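Local coordinates for uncharacterized protein (Cricetid herpesvirus 2, PDB 4ZKQ), which probably acts as a herpesvirus decoy receptor that binds host chemokines, at residues 92-97 with 159-164; 118-123 with 135-140. One frame throughout, in Å; residues are numbered along the deposited sequence.

Contact 1 (92-97 with 159-164); sequences GKWECP and LCIQEA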
ATOM      1  N   GLY A  92      -1.192   2.432 -16.703  1.00 16.56           N
ATOM      2  CA  GLY A  92      -2.580   2.356 -17.118  1.00 13.15           C
ATOM      3  C   GLY A  92      -2.721   1.937 -18.559  1.00 17.28           C
ATOM      4  O   GLY A  92      -1.848   2.210 -19.386  1.00 17.57           O
ATOM      5  N   LYS A  93      -3.819   1.255 -18.852  1.00 19.23           N
ATOM      6  CA  LYS A  93      -4.122   0.847 -20.214  1.00 24.10           C
ATOM      7  C   LYS A  93      -5.054   1.860 -20.861  1.00 22.55           C
ATOM      8  O   LYS A  93      -6.111   2.176 -20.317  1.00 22.80           O
ATOM      9  CB  LYS A  93      -4.748  -0.544 -20.243  1.00 26.69           C
ATOM     10  CG  LYS A  93      -5.213  -0.938 -21.629  1.00 43.89           C
ATOM     11  CD  LYS A  93      -5.097  -2.424 -21.866  1.00 48.55           C
ATOM     12  CE  LYS A  93      -5.603  -2.791 -23.246  1.00 56.95           C
ATOM     13  NZ  LYS A  93      -7.048  -2.463 -23.406  1.00 59.11           N
ATOM     14  N   TRP A  94      -4.641   2.361 -22.023  1.00 18.48           N
ATOM     15  CA  TRP A  94      -5.375   3.389 -22.751  1.00 23.70           C
ATOM     16  C   TRP A  94      -5.988   2.797 -24.014  1.00 26.00           C
ATOM     17  O   TRP A  94      -5.278   2.277 -24.866  1.00 23.60           O
ATOM     18  CB  TRP A  94      -4.448   4.551 -23.114  1.00 19.62           C
ATOM     19  CG  TRP A  94      -5.133   5.682 -23.819  1.00 21.67           C
ATOM     20  CD1 TRP A  94      -5.199   5.891 -25.168  1.00 24.25           C
ATOM     21  CD2 TRP A  94      -5.850   6.765 -23.210  1.00 20.55           C
ATOM     22  NE1 TRP A  94      -5.910   7.037 -25.435  1.00 28.59           N
ATOM     23  CE2 TRP A  94      -6.321   7.591 -24.251  1.00 25.20           C
ATOM     24  CE3 TRP A  94      -6.136   7.115 -21.889  1.00 20.47           C
ATOM     25  CZ2 TRP A  94      -7.065   8.744 -24.008  1.00 34.11           C
ATOM     26  CZ3 TRP A  94      -6.873   8.261 -21.649  1.00 24.29           C
ATOM     27  CH2 TRP A  94      -7.330   9.062 -22.705  1.00 23.79           C
ATOM     28  N   GLU A  95      -7.309   2.856 -24.119  1.00 27.68           N
ATOM     29  CA  GLU A  95      -7.989   2.381 -25.320  1.00 37.23           C
ATOM     30  C   GLU A  95      -9.367   3.008 -25.385  1.00 31.32           C
ATOM     31  O   GLU A  95     -10.278   2.613 -24.662  1.00 30.29           O
ATOM     32  CB  GLU A  95      -8.081   0.852 -25.334  1.00 40.52           C
ATOM     33  CG  GLU A  95      -8.661   0.280 -26.621  1.00 52.70           C
ATOM     34  CD  GLU A  95      -8.400  -1.209 -26.785  1.00 56.80           C
ATOM     35  OE1 GLU A  95      -7.725  -1.806 -25.919  1.00 63.71           O
ATOM     36  OE2 GLU A  95      -8.869  -1.784 -27.789  1.00 68.45           O
ATOM     37  N   CYS A  96      -9.492   4.023 -26.229  1.00 33.56           N
ATOM     38  CA  CYS A  96     -10.739   4.754 -26.381  1.00 40.48           C
ATOM     39  C   CYS A  96     -11.689   4.005 -27.306  1.00 37.59           C
ATOM     40  O   CYS A  96     -11.271   3.551 -28.373  1.00 46.99           O
ATOM     41  CB  CYS A  96     -10.472   6.146 -26.945  1.00 43.51           C
ATOM     42  SG  CYS A  96      -9.772   7.312 -25.771  1.00 38.18           S
ATOM     43  N   PRO A  97     -12.964   3.860 -26.904  1.00 37.41           N
ATOM     44  CA  PRO A  97     -13.972   3.390 -27.863  1.00 57.06           C
ATOM     45  C   PRO A  97     -13.954   4.190 -29.167  1.00 58.82           C
ATOM     46  O   PRO A  97     -13.443   5.312 -29.199  1.00 62.38           O
ATOM     47  CB  PRO A  97     -15.289   3.598 -27.114  1.00 46.10           C
ATOM     48  CG  PRO A  97     -14.932   3.484 -25.677  1.00 46.88           C
ATOM     49  CD  PRO A  97     -13.498   3.927 -25.530  1.00 41.91           C
ATOM     50  N   LEU A 159     -13.854   6.346 -20.243  1.00 31.18           N
ATOM     51  CA  LEU A 159     -14.004   5.111 -21.008  1.00 30.41           C
ATOM     52  C   LEU A 159     -12.726   4.703 -21.731  1.00 28.10           C
ATOM     53  O   LEU A 159     -12.642   3.596 -22.251  1.00 26.39           O
ATOM     54  CB  LEU A 159     -15.134   5.245 -22.033  1.00 31.88           C
ATOM     55  CG  LEU A 159     -16.542   5.483 -21.487  1.00 36.67           C
ATOM     56  CD1 LEU A 159     -17.509   5.708 -22.632  1.00 41.04           C
ATOM     57  CD2 LEU A 159     -17.000   4.313 -20.632  1.00 37.85           C
ATOM     58  N   CYS A 160     -11.739   5.594 -21.776  1.00 24.70           N
ATOM     59  CA  CYS A 160     -10.477   5.283 -22.446  1.00 24.09           C
ATOM     60  C   CYS A 160      -9.494   4.549 -21.520  1.00 21.18           C
ATOM     61  O   CYS A 160      -8.518   3.964 -21.985  1.00 23.69           O
ATOM     62  CB  CYS A 160      -9.831   6.564 -22.981  1.00 29.82           C
ATOM     63  SG  CYS A 160     -10.898   7.536 -24.099  1.00 30.77           S
ATOM     64  N   ILE A 161      -9.752   4.580 -20.216  1.00 20.24           N
ATOM     65  CA  ILE A 161      -8.862   3.925 -19.257  1.00 21.90           C
ATOM     66  C   ILE A 161      -9.484   2.615 -18.776  1.00 17.53           C
ATOM     67  O   ILE A 161     -10.372   2.620 -17.934  1.00 21.46           O
ATOM     68  CB  ILE A 161      -8.562   4.842 -18.058  1.00 18.21           C
ATOM     69  CG1 ILE A 161      -8.012   6.189 -18.548  1.00 22.29           C
ATOM     70  CG2 ILE A 161      -7.554   4.178 -17.120  1.00 20.32           C
ATOM     71  CD1 ILE A 161      -8.159   7.306 -17.550  1.00 26.56           C
ATOM     72  N   GLN A 162      -9.016   1.495 -19.326  1.00 21.83           N
ATOM     73  CA  GLN A 162      -9.573   0.183 -18.993  1.00 24.86           C
ATOM     74  C   GLN A 162      -9.180  -0.284 -17.599  1.00 23.79           C
ATOM     75  O   GLN A 162      -9.973  -0.908 -16.893  1.00 19.82           O
ATOM     76  CB  GLN A 162      -9.120  -0.869 -20.003  1.00 28.86           C
ATOM     77  CG  GLN A 162      -9.986  -0.949 -21.247  1.00 40.42           C
ATOM     78  CD  GLN A 162      -9.813   0.250 -22.146  1.00 42.90           C
ATOM     79  OE1 GLN A 162      -8.784   0.925 -22.105  1.00 52.56           O
ATOM     80  NE2 GLN A 162     -10.818   0.524 -22.968  1.00 60.15           N
ATOM     81  N   GLU A 163      -7.935  -0.020 -17.223  1.00 18.05           N
ATOM     82  CA  GLU A 163      -7.448  -0.412 -15.913  1.00 17.69           C
ATOM     83  C   GLU A 163      -6.197   0.369 -15.552  1.00 18.78           C
ATOM     84  O   GLU A 163      -5.515   0.911 -16.428  1.00 18.12           O
ATOM     85  CB  GLU A 163      -7.150  -1.912 -15.880  1.00 15.76           C
ATOM     86  CG  GLU A 163      -5.943  -2.298 -16.698  1.00 21.80           C
ATOM     87  CD  GLU A 163      -5.665  -3.789 -16.685  1.00 24.38           C
ATOM     88  OE1 GLU A 163      -6.599  -4.568 -16.425  1.00 26.66           O
ATOM     89  OE2 GLU A 163      -4.509  -4.175 -16.940  1.00 24.87           O
ATOM     90  N   ALA A 164      -5.897   0.413 -14.258  1.00 16.65           N
ATOM     91  CA  ALA A 164      -4.676   1.031 -13.778  1.00 16.20           C
ATOM     92  C   ALA A 164      -4.004   0.156 -12.728  1.00 18.15           C
ATOM     93  O   ALA A 164      -4.609  -0.229 -11.723  1.00 14.42           O
ATOM     94  CB  ALA A 164      -4.965   2.408 -13.221  1.00 13.72           C
TER

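Contact 2 (118-123 with 135-140); sequences VPQFVT and LFFAKF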
ATOM      1  N   VAL A 118       0.927  15.218 -18.544  1.00 19.47           N
ATOM      2  CA  VAL A 118       0.530  14.139 -19.436  1.00 20.26           C
ATOM      3  C   VAL A 118       1.516  12.983 -19.260  1.00 18.45           C
ATOM      4  O   VAL A 118       2.705  13.156 -19.533  1.00 19.93           O
ATOM      5  CB  VAL A 118       0.519  14.592 -20.906  1.00 19.15           C
ATOM      6  CG1 VAL A 118       0.186  13.436 -21.834  1.00 20.44           C
ATOM      7  CG2 VAL A 118      -0.465  15.733 -21.103  1.00 23.65           C
ATOM      8  N   PRO A 119       1.033  11.804 -18.816  1.00 15.75           N
ATOM      9  CA  PRO A 119       1.967  10.704 -18.545  1.00 14.42           C
ATOM     10  C   PRO A 119       2.668  10.245 -19.805  1.00 15.89           C
ATOM     11  O   PRO A 119       2.215  10.541 -20.911  1.00 17.77           O
ATOM     12  CB  PRO A 119       1.068   9.595 -17.982  1.00 16.05           C
ATOM     13  CG  PRO A 119      -0.285   9.881 -18.530  1.00 18.14           C
ATOM     14  CD  PRO A 119      -0.371  11.384 -18.639  1.00 18.42           C
ATOM     15  N   GLN A 120       3.778   9.543 -19.635  1.00 18.05           N
ATOM     16  CA  GLN A 120       4.524   9.024 -20.763  1.00 16.81           C
ATOM     17  C   GLN A 120       3.787   7.822 -21.343  1.00 22.57           C
ATOM     18  O   GLN A 120       3.373   6.934 -20.598  1.00 17.13           O
ATOM     19  CB  GLN A 120       5.927   8.641 -20.325  1.00 17.87           C
ATOM     20  CG  GLN A 120       6.816   8.188 -21.446  1.00 24.78           C
ATOM     21  CD  GLN A 120       8.245   8.021 -21.002  1.00 22.41           C
ATOM     22  OE1 GLN A 120       8.645   8.512 -19.942  1.00 18.35           O
ATOM     23  NE2 GLN A 120       9.026   7.316 -21.802  1.00 24.18           N
ATOM     24  N   PHE A 121       3.602   7.812 -22.661  1.00 20.45           N
ATOM     25  CA  PHE A 121       2.911   6.714 -23.337  1.00 18.45           C
ATOM     26  C   PHE A 121       3.889   5.798 -24.054  1.00 24.64           C
ATOM     27  O   PHE A 121       4.914   6.245 -24.567  1.00 26.46           O
ATOM     28  CB  PHE A 121       1.890   7.245 -24.346  1.00 28.08           C
ATOM     29  CG  PHE A 121       0.582   7.652 -23.731  1.00 25.88           C
ATOM     30  CD1 PHE A 121       0.471   8.832 -23.026  1.00 23.76           C
ATOM     31  CD2 PHE A 121      -0.542   6.852 -23.869  1.00 24.45           C
ATOM     32  CE1 PHE A 121      -0.728   9.211 -22.464  1.00 24.07           C
ATOM     33  CE2 PHE A 121      -1.743   7.224 -23.309  1.00 23.56           C
ATOM     34  CZ  PHE A 121      -1.837   8.408 -22.604  1.00 22.75           C
ATOM     35  N   VAL A 122       3.560   4.510 -24.077  1.00 24.11           N
ATOM     36  CA  VAL A 122       4.329   3.517 -24.810  1.00 21.87           C
ATOM     37  C   VAL A 122       3.382   2.525 -25.463  1.00 24.58           C
ATOM     38  O   VAL A 122       2.218   2.417 -25.076  1.00 18.98           O
ATOM     39  CB  VAL A 122       5.308   2.740 -23.909  1.00 23.18           C
ATOM     40  CG1 VAL A 122       6.429   3.642 -23.430  1.00 32.10           C
ATOM     41  CG2 VAL A 122       4.573   2.109 -22.724  1.00 24.71           C
ATOM     42  N   THR A 123       3.889   1.814 -26.461  1.00 32.34           N
ATOM     43  CA  THR A 123       3.189   0.672 -27.020  1.00 26.69           C
ATOM     44  C   THR A 123       4.014  -0.558 -26.703  1.00 24.03           C
ATOM     45  O   THR A 123       5.234  -0.550 -26.880  1.00 26.69           O
ATOM     46  CB  THR A 123       2.979   0.806 -28.539  1.00 28.53           C
ATOM     47  OG1 THR A 123       2.251   2.009 -28.811  1.00 29.90           O
ATOM     48  CG2 THR A 123       2.205  -0.389 -29.085  1.00 34.56           C
ATOM     49  N   LEU A 135      -0.085   1.844 -23.365  1.00 20.15           N
ATOM     50  CA  LEU A 135      -0.003   2.071 -21.925  1.00 17.51           C
ATOM     51  C   LEU A 135       0.513   3.466 -21.605  1.00 21.71           C
ATOM     52  O   LEU A 135       1.289   4.033 -22.374  1.00 19.12           O
ATOM     53  CB  LEU A 135       0.920   1.048 -21.269  1.00 14.91           C
ATOM     54  CG  LEU A 135       0.606  -0.432 -21.480  1.00 22.58           C
ATOM     55  CD1 LEU A 135       1.674  -1.288 -20.827  1.00 24.01           C
ATOM     56  CD2 LEU A 135      -0.762  -0.779 -20.937  1.00 17.63           C
ATOM     57  N   PHE A 136       0.095   4.006 -20.462  1.00 17.04           N
ATOM     58  CA  PHE A 136       0.701   5.224 -19.936  1.00 13.97           C
ATOM     59  C   PHE A 136       1.285   4.937 -18.554  1.00 18.75           C
ATOM     60  O   PHE A 136       0.813   4.045 -17.850  1.00 14.69           O
ATOM     61  CB  PHE A 136      -0.310   6.378 -19.879  1.00 15.52           C
ATOM     62  CG  PHE A 136      -1.498   6.132 -18.976  1.00 17.82           C
ATOM     63  CD1 PHE A 136      -1.449   6.460 -17.630  1.00 16.70           C
ATOM     64  CD2 PHE A 136      -2.680   5.620 -19.491  1.00 16.50           C
ATOM     65  CE1 PHE A 136      -2.546   6.253 -16.809  1.00 15.98           C
ATOM     66  CE2 PHE A 136      -3.777   5.402 -18.677  1.00 15.67           C
ATOM     67  CZ  PHE A 136      -3.713   5.726 -17.336  1.00 15.26           C
ATOM     68  N   PHE A 137       2.323   5.671 -18.172  1.00 19.18           N
ATOM     69  CA  PHE A 137       2.903   5.476 -16.847  1.00 11.98           C
ATOM     70  C   PHE A 137       3.516   6.727 -16.235  1.00 12.12           C
ATOM     71  O   PHE A 137       3.800   7.712 -16.923  1.00 15.50           O
ATOM     72  CB  PHE A 137       3.959   4.360 -16.898  1.00 14.79           C
ATOM     73  CG  PHE A 137       5.194   4.716 -17.683  1.00 14.48           C
ATOM     74  CD1 PHE A 137       5.262   4.465 -19.042  1.00 17.65           C
ATOM     75  CD2 PHE A 137       6.298   5.281 -17.054  1.00 17.91           C
ATOM     76  CE1 PHE A 137       6.402   4.784 -19.766  1.00 19.35           C
ATOM     77  CE2 PHE A 137       7.443   5.602 -17.778  1.00 19.69           C
ATOM     78  CZ  PHE A 137       7.487   5.350 -19.135  1.00 15.85           C
ATOM     79  N   ALA A 138       3.685   6.679 -14.917  1.00 12.66           N
ATOM     80  CA  ALA A 138       4.323   7.755 -14.167  1.00 13.28           C
ATOM     81  C   ALA A 138       4.911   7.181 -12.900  1.00 16.12           C
ATOM     82  O   ALA A 138       4.362   6.241 -12.325  1.00 14.77           O
ATOM     83  CB  ALA A 138       3.338   8.855 -13.837  1.00 12.87           C
ATOM     84  N   LYS A 139       6.024   7.760 -12.466  1.00 12.84           N
ATOM     85  CA  LYS A 139       6.712   7.310 -11.267  1.00 11.88           C
ATOM     86  C   LYS A 139       6.577   8.344 -10.159  1.00 14.41           C
ATOM     87  O   LYS A 139       6.699   9.544 -10.407  1.00 14.67           O
ATOM     88  CB  LYS A 139       8.184   7.042 -11.586  1.00 14.82           C
ATOM     89  CG  LYS A 139       8.986   6.523 -10.420  1.00 18.72           C
ATOM     90  CD  LYS A 139      10.352   6.055 -10.897  1.00 25.11           C
ATOM     91  CE  LYS A 139      11.291   5.792  -9.737  1.00 39.97           C
ATOM     92  NZ  LYS A 139      12.689   5.627 -10.204  1.00 57.52           N
ATOM     93  N   PHE A 140       6.317   7.871  -8.943  1.00 13.03           N
ATOM     94  CA  PHE A 140       6.106   8.747  -7.791  1.00 13.97           C
ATOM     95  C   PHE A 140       7.001   8.325  -6.644  1.00 13.37           C
ATOM     96  O   PHE A 140       7.440   7.182  -6.577  1.00 15.47           O
ATOM     97  CB  PHE A 140       4.646   8.714  -7.323  1.00 11.74           C
ATOM     98  CG  PHE A 140       3.654   8.987  -8.410  1.00 15.36           C
ATOM     99  CD1 PHE A 140       3.637  10.214  -9.047  1.00 17.00           C
ATOM    100  CD2 PHE A 140       2.729   8.024  -8.790  1.00 16.89           C
ATOM    101  CE1 PHE A 140       2.731  10.479 -10.053  1.00 19.63           C
ATOM    102  CE2 PHE A 140       1.814   8.287  -9.799  1.00 16.73           C
ATOM    103  CZ  PHE A 140       1.814   9.518 -10.427  1.00 16.36           C
TER

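Contact 1 (92-97 with 159-164)
Cys96 and Cys160 join the ends of two neighbouring antiparallel strands, 85-94 and 161-169, in a disulfide that lies just beyond the last ladder pair, Trp94 with Ile161, in a mixed beta-sheet. The SG atoms of Cys96 and Cys160 are 2.0 Å apart, with a torsion of 105° about the S-S bond. Backbone bonds hold the strands: Lys93 N donates to Glu163 O, Gln162 N to Lys93 O, and, past the regular ladder, Glu95 N to Cys160 O (2.7 Å).

Apolar packing gathers around Trp94. The indole of Trp94, put there by a chi1 of -178° (CG anti to the backbone N), turns one face to Cys160, whose CB sits over the six-membered ring, 3.5 Å from the centroid, in a CH-pi contact; Cys160 SG meets the same ring obliquely. Ile161 CG1 reaches CZ3 of Trp94 at 3.9 Å, and Phe121 meets the Trp94 ring edge-to-face. Further out, Pro97 CG rests 4.1 Å from Leu159 CB.

Lys93 and Glu163 lie on the other face of the sheet; Glu95 and Gln162 close off the end beside them. Lys93 NZ forms a salt bridge with Glu95 OE1 (2.7 Å), nearly along the C-O axis, while its NZ end crosses Gln162 obliquely near CG. The bend of Gln162 at chi2 (71°) folds its amide back over the 93-95 backbone, where NE2 donates a hydrogen bond to Glu95 O (2.7 Å), meeting a lone pair in the carbonyl plane, with that oxygen in the plane of the Gln162 amide.

Contact 2 (118-123 with 135-140)
Phe121 and Phe136 form the close-packed side of this pairing of strands 117-125 and 132-143. CB of Phe136 stands over the centre of the Phe121 ring, 3.7 Å from its centroid and 10° off the normal, a CH-pi contact. The two rings themselves meet obliquely, with centroids 5.8 Å apart, and are neither stacked nor edge-to-face. Phe136 carries CG between its backbone N and carbonyl carbon (chi1 62°), which sends the ring away from strand 117-125 while CB stays against the Phe121 ring face. Pro119 fills in beside it, CG 3.7 Å from Phe136 CD1, and Leu107 and Leu150 also touch Phe136. This side adjoins strand 85-94.

The reverse side, bearing Gln120, Val122, Leu135 and Phe137, is more open at its margin. Exposed Gln120 extends alongside Phe137, the two side chains pointing the same way; its CB lies over one face of the ring, offset toward the rim, and its CD comes 3.3 Å from Phe137 CZ. The amide plane is turned 41° from the ring, so it leans across that rim without lying flat on it. Val122 CG1 instead arrives at the ring edge, in its plane, 3.8 Å from Phe137 CE1. Ile40 also packs on the buried Phe137, and Val122 CG2 reaches Leu135 CB at a looser 4.1 Å.

Between these faces runs the backbone ladder. Val122 and Leu135 exchange two bonds of 2.9 Å (Val122 N to Leu135 O, Leu135 N to Val122 O); at Gln120 and Phe137 the bond from Gln120 N to Phe137 O lengthens to 3.3 Å. Consecutive antiparallel strands paired in this way make a beta-hairpin, with 117-125 the outermost strand of the mixed sheet within this chain.

Overall arrangement
Contacts 1 and 2 sit on the same mixed sheet, their centres about 12 Å apart and both on one side of the chain's centre. Across it, strands 161-169, 85-94, 132-143 and 117-125 follow one another as antiparallel neighbours, so contact 1 joins the first two and contact 2 the last two. Between them, Gly92 N probably bonds to Phe136 O, part of the strand pairing that attaches the hairpin to the sheet's interior, and Leu135 CD2 packs on Lys93. Along the chain, 92-97 comes first, the whole 118-123 and 135-140 hairpin follows, and 159-164 comes last; the disulfide of contact 1 therefore ties together the ends of a segment containing contact 2.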